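Local coordinates for putative cytoplasmic protein (Salmonella typhimurium LT2, PDB 2Q02), which is of unknown function but binds zinc and has a xylose isomerase-like fold, consistent with an isomerase activity, at residues Leu91-Leu102 with Asp127-Gln135. Sequence-based numbering, arbitrary orientation.
Sequences LRDAQGVGARAL and DLFARYDIQ. With ZN (zinc ion), chain F.
Leu91 enters between two aromatic rings of 127-135, and its CB and two methyls carry the contact. CB lies over the face of Tyr132, 3.6 Å from the ring centroid and 11° off the normal, a CH-pi contact. With CG anti to the carbonyl carbon (chi1 -73°), the two methyls part beyond it: CD1 meets Leu128 CD2 at 3.8 Å and also touches both rings, while CD2 sits almost exactly above the centre of Phe129, 3.7 Å from its centroid, and touches Ile134 CB. Phe129 receives Leu102 CD2 at its CZ. Ile134 CD1 meets Ala94 CB (3.9 Å) and CG2 the backbone at Leu102 N. A Schellman motif, with positive phi at Asp133 and bonds from Ile134 N to Phe129 O and Asp133 N to Ala130 O, turns the chain from the helix into Ile134. Beside this apolar core, Gln135 N donates to Arg100 O (3.0 Å, 168° at the hydrogen) and Leu102 N to Gln135 O (2.9 Å), the pattern of a parallel bridge. A water donates to Arg100 O and Asp133 O. Helix 115-130 thus returns the chain to strand 135-138 beside strand 101-104, the beta-alpha-beta crossover of a TIM barrel.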
loop_
_atom_site.group_PDB
_atom_site.type_symbol
_atom_site.label_atom_id
_atom_site.label_comp_id
_atom_site.label_asym_id
_atom_site.label_seq_id
_atom_site.Cartn_x
_atom_site.Cartn_y
_atom_site.Cartn_z
ATOM N N LEU A 91 -11.280 -2.250 10.962
ATOM C CA LEU A 91 -10.693 -1.576 12.121
ATOM C C LEU A 91 -10.510 -2.523 13.310
ATOM O O LEU A 91 -9.486 -2.459 13.989
ATOM C CB LEU A 91 -11.513 -0.348 12.504
ATOM C CG LEU A 91 -11.352 0.840 11.538
ATOM C CD1 LEU A 91 -12.455 1.863 11.757
ATOM C CD2 LEU A 91 -9.960 1.517 11.669
ATOM N N ARG A 92 -11.475 -3.412 13.546
ATOM C CA ARG A 92 -11.296 -4.488 14.540
ATOM C C ARG A 92 -10.121 -5.390 14.192
ATOM O O ARG A 92 -9.356 -5.792 15.086
ATOM C CB ARG A 92 -12.524 -5.407 14.624
ATOM C CG ARG A 92 -13.710 -4.841 15.330
ATOM C CD ARG A 92 -14.897 -5.799 15.256
ATOM N NE ARG A 92 -16.059 -5.080 14.732
ATOM C CZ ARG A 92 -16.834 -5.470 13.721
ATOM N NH1 ARG A 92 -16.632 -6.623 13.102
ATOM N NH2 ARG A 92 -17.843 -4.705 13.342
ATOM N N ASP A 93 -10.033 -5.752 12.906
ATOM C CA ASP A 93 -8.969 -6.620 12.400
ATOM C C ASP A 93 -7.591 -6.013 12.636
ATOM O O ASP A 93 -6.654 -6.700 13.043
ATOM C CB ASP A 93 -9.158 -6.882 10.892
ATOM C CG ASP A 93 -10.242 -7.899 10.603
ATOM O OD1 ASP A 93 -10.651 -8.625 11.546
ATOM O OD2 ASP A 93 -10.677 -7.972 9.426
ATOM N N ALA A 94 -7.490 -4.713 12.366
ATOM C CA ALA A 94 -6.242 -3.966 12.527
ATOM C C ALA A 94 -5.877 -3.858 14.000
ATOM O O ALA A 94 -4.735 -4.146 14.389
ATOM C CB ALA A 94 -6.346 -2.572 11.868
ATOM N N GLN A 95 -6.851 -3.484 14.819
ATOM C CA GLN A 95 -6.646 -3.407 16.250
ATOM C C GLN A 95 -6.243 -4.780 16.820
ATOM O O GLN A 95 -5.300 -4.875 17.614
ATOM C CB GLN A 95 -7.916 -2.878 16.907
ATOM C CG GLN A 95 -7.814 -2.603 18.384
ATOM C CD GLN A 95 -9.112 -2.106 18.921
ATOM O OE1 GLN A 95 -10.175 -2.687 18.663
ATOM N NE2 GLN A 95 -9.056 -1.003 19.647
ATOM N N GLY A 96 -6.934 -5.837 16.391
ATOM C CA GLY A 96 -6.690 -7.187 16.888
ATOM C C GLY A 96 -5.348 -7.795 16.541
ATOM O O GLY A 96 -4.753 -8.480 17.373
ATOM N N VAL A 97 -4.866 -7.575 15.316
ATOM C CA VAL A 97 -3.536 -8.110 14.924
ATOM C C VAL A 97 -2.395 -7.190 15.340
ATOM O O VAL A 97 -1.244 -7.580 15.280
ATOM C CB VAL A 97 -3.414 -8.413 13.402
ATOM C CG1 VAL A 97 -4.507 -9.393 12.968
ATOM C CG2 VAL A 97 -3.422 -7.128 12.564
ATOM N N GLY A 98 -2.721 -5.970 15.753
ATOM C CA GLY A 98 -1.710 -4.977 16.113
ATOM C C GLY A 98 -1.213 -4.164 14.921
ATOM O O GLY A 98 -0.083 -3.649 14.939
ATOM N N ALA A 99 -2.052 -4.033 13.890
ATOM C CA ALA A 99 -1.704 -3.235 12.724
ATOM C C ALA A 99 -1.780 -1.738 13.051
ATOM O O ALA A 99 -2.715 -1.253 13.707
ATOM C CB ALA A 99 -2.595 -3.564 11.560
ATOM N N ARG A 100 -0.782 -1.016 12.577
ATOM C CA ARG A 100 -0.638 0.406 12.835
ATOM C C ARG A 100 -1.652 1.233 12.033
ATOM O O ARG A 100 -2.198 2.219 12.521
ATOM C CB ARG A 100 0.779 0.816 12.403
ATOM C CG ARG A 100 1.148 2.264 12.685
ATOM C CD ARG A 100 2.694 2.440 12.658
ATOM N NE ARG A 100 3.195 2.993 11.389
ATOM C CZ ARG A 100 4.452 2.894 10.963
ATOM N NH1 ARG A 100 5.380 2.241 11.660
ATOM N NH2 ARG A 100 4.785 3.449 9.817
ATOM N N ALA A 101 -1.875 0.825 10.792
ATOM C CA ALA A 101 -2.645 1.622 9.864
ATOM C C ALA A 101 -3.619 0.746 9.063
ATOM O O ALA A 101 -3.421 -0.487 8.919
ATOM C CB ALA A 101 -1.692 2.367 8.909
ATOM N N LEU A 102 -4.672 1.392 8.557
ATOM C CA LEU A 102 -5.562 0.765 7.591
ATOM C C LEU A 102 -5.605 1.655 6.347
ATOM O O LEU A 102 -5.691 2.902 6.426
ATOM C CB LEU A 102 -6.958 0.534 8.174
ATOM C CG LEU A 102 -8.133 0.095 7.293
ATOM C CD1 LEU A 102 -7.933 -1.309 6.781
ATOM C CD2 LEU A 102 -9.411 0.174 8.070
ATOM N N ASP A 127 -12.546 10.525 12.617
ATOM C CA ASP A 127 -13.220 10.328 13.906
ATOM C C ASP A 127 -13.383 8.843 14.254
ATOM O O ASP A 127 -13.108 8.426 15.378
ATOM C CB ASP A 127 -14.593 10.988 13.883
ATOM C CG ASP A 127 -14.500 12.474 13.835
ATOM O OD1 ASP A 127 -13.357 12.955 13.969
ATOM O OD2 ASP A 127 -15.553 13.154 13.660
ATOM N N LEU A 128 -13.835 8.052 13.288
ATOM C CA LEU A 128 -14.051 6.624 13.504
ATOM C C LEU A 128 -12.755 5.841 13.794
ATOM O O LEU A 128 -12.712 4.987 14.683
ATOM C CB LEU A 128 -14.743 6.013 12.274
ATOM C CG LEU A 128 -15.091 4.522 12.386
ATOM C CD1 LEU A 128 -16.158 4.294 13.463
ATOM C CD2 LEU A 128 -15.523 3.941 11.066
ATOM N N PHE A 129 -11.710 6.130 13.012
ATOM C CA PHE A 129 -10.386 5.511 13.185
ATOM C C PHE A 129 -9.789 5.818 14.566
ATOM O O PHE A 129 -9.167 4.959 15.175
ATOM C CB PHE A 129 -9.411 5.985 12.090
ATOM C CG PHE A 129 -9.480 5.195 10.787
ATOM C CD1 PHE A 129 -10.693 4.943 10.156
ATOM C CD2 PHE A 129 -8.310 4.769 10.166
ATOM C CE1 PHE A 129 -10.739 4.249 8.972
ATOM C CE2 PHE A 129 -8.348 4.080 8.967
ATOM C CZ PHE A 129 -9.547 3.813 8.374
ATOM N N ALA A 130 -9.981 7.047 15.043
ATOM C CA ALA A 130 -9.474 7.491 16.350
ATOM C C ALA A 130 -10.007 6.617 17.472
ATOM O O ALA A 130 -9.355 6.391 18.519
ATOM C CB ALA A 130 -9.883 8.929 16.613
ATOM N N ARG A 131 -11.220 6.144 17.238
ATOM C CA ARG A 131 -11.937 5.285 18.158
ATOM C C ARG A 131 -11.350 3.876 18.279
ATOM O O ARG A 131 -11.690 3.119 19.202
ATOM C CB ARG A 131 -13.388 5.154 17.646
ATOM C CG ARG A 131 -14.423 5.139 18.706
ATOM C CD ARG A 131 -15.596 6.028 18.344
ATOM N NE ARG A 131 -15.273 7.425 18.553
ATOM C CZ ARG A 131 -15.911 8.425 17.973
ATOM N NH1 ARG A 131 -16.921 8.194 17.168
ATOM N NH2 ARG A 131 -15.534 9.659 18.186
ATOM N N TYR A 132 -10.515 3.510 17.312
ATOM C CA TYR A 132 -9.799 2.235 17.324
ATOM C C TYR A 132 -8.290 2.460 17.471
ATOM O O TYR A 132 -7.518 1.503 17.470
ATOM C CB TYR A 132 -10.053 1.408 16.042
ATOM C CG TYR A 132 -11.457 0.866 15.920
ATOM C CD1 TYR A 132 -12.520 1.688 15.554
ATOM C CD2 TYR A 132 -11.726 -0.466 16.170
ATOM C CE1 TYR A 132 -13.812 1.192 15.466
ATOM C CE2 TYR A 132 -13.014 -0.980 16.072
ATOM C CZ TYR A 132 -14.050 -0.153 15.728
ATOM O OH TYR A 132 -15.323 -0.685 15.659
ATOM N N ASP A 133 -7.872 3.717 17.598
ATOM C CA ASP A 133 -6.447 4.097 17.571
ATOM C C ASP A 133 -5.672 3.530 16.374
ATOM O O ASP A 133 -4.587 3.000 16.521
ATOM C CB ASP A 133 -5.732 3.766 18.882
ATOM C CG ASP A 133 -4.366 4.471 18.999
ATOM O OD1 ASP A 133 -4.261 5.614 18.516
ATOM O OD2 ASP A 133 -3.404 3.890 19.562
ATOM N N ILE A 134 -6.252 3.674 15.184
ATOM C CA ILE A 134 -5.624 3.228 13.943
ATOM C C ILE A 134 -5.370 4.455 13.065
ATOM O O ILE A 134 -6.203 5.371 13.008
ATOM C CB ILE A 134 -6.500 2.188 13.189
ATOM C CG1 ILE A 134 -6.759 0.949 14.062
ATOM C CG2 ILE A 134 -5.861 1.804 11.841
ATOM C CD1 ILE A 134 -5.508 0.167 14.490
ATOM N N GLN A 135 -4.215 4.469 12.404
ATOM C CA GLN A 135 -3.874 5.512 11.434
ATOM C C GLN A 135 -4.506 5.210 10.101
ATOM O O GLN A 135 -4.710 4.055 9.734
ATOM C CB GLN A 135 -2.359 5.637 11.245
ATOM C CG GLN A 135 -1.601 6.176 12.479
ATOM C CD GLN A 135 -0.089 5.953 12.413
ATOM O OE1 GLN A 135 0.479 5.614 11.360
ATOM N NE2 GLN A 135 0.570 6.127 13.549
HETATM ZN ZN ZN F . -15.468 15.147 13.107
HETATM O O HOH W 1 -1.761 3.143 14.870
#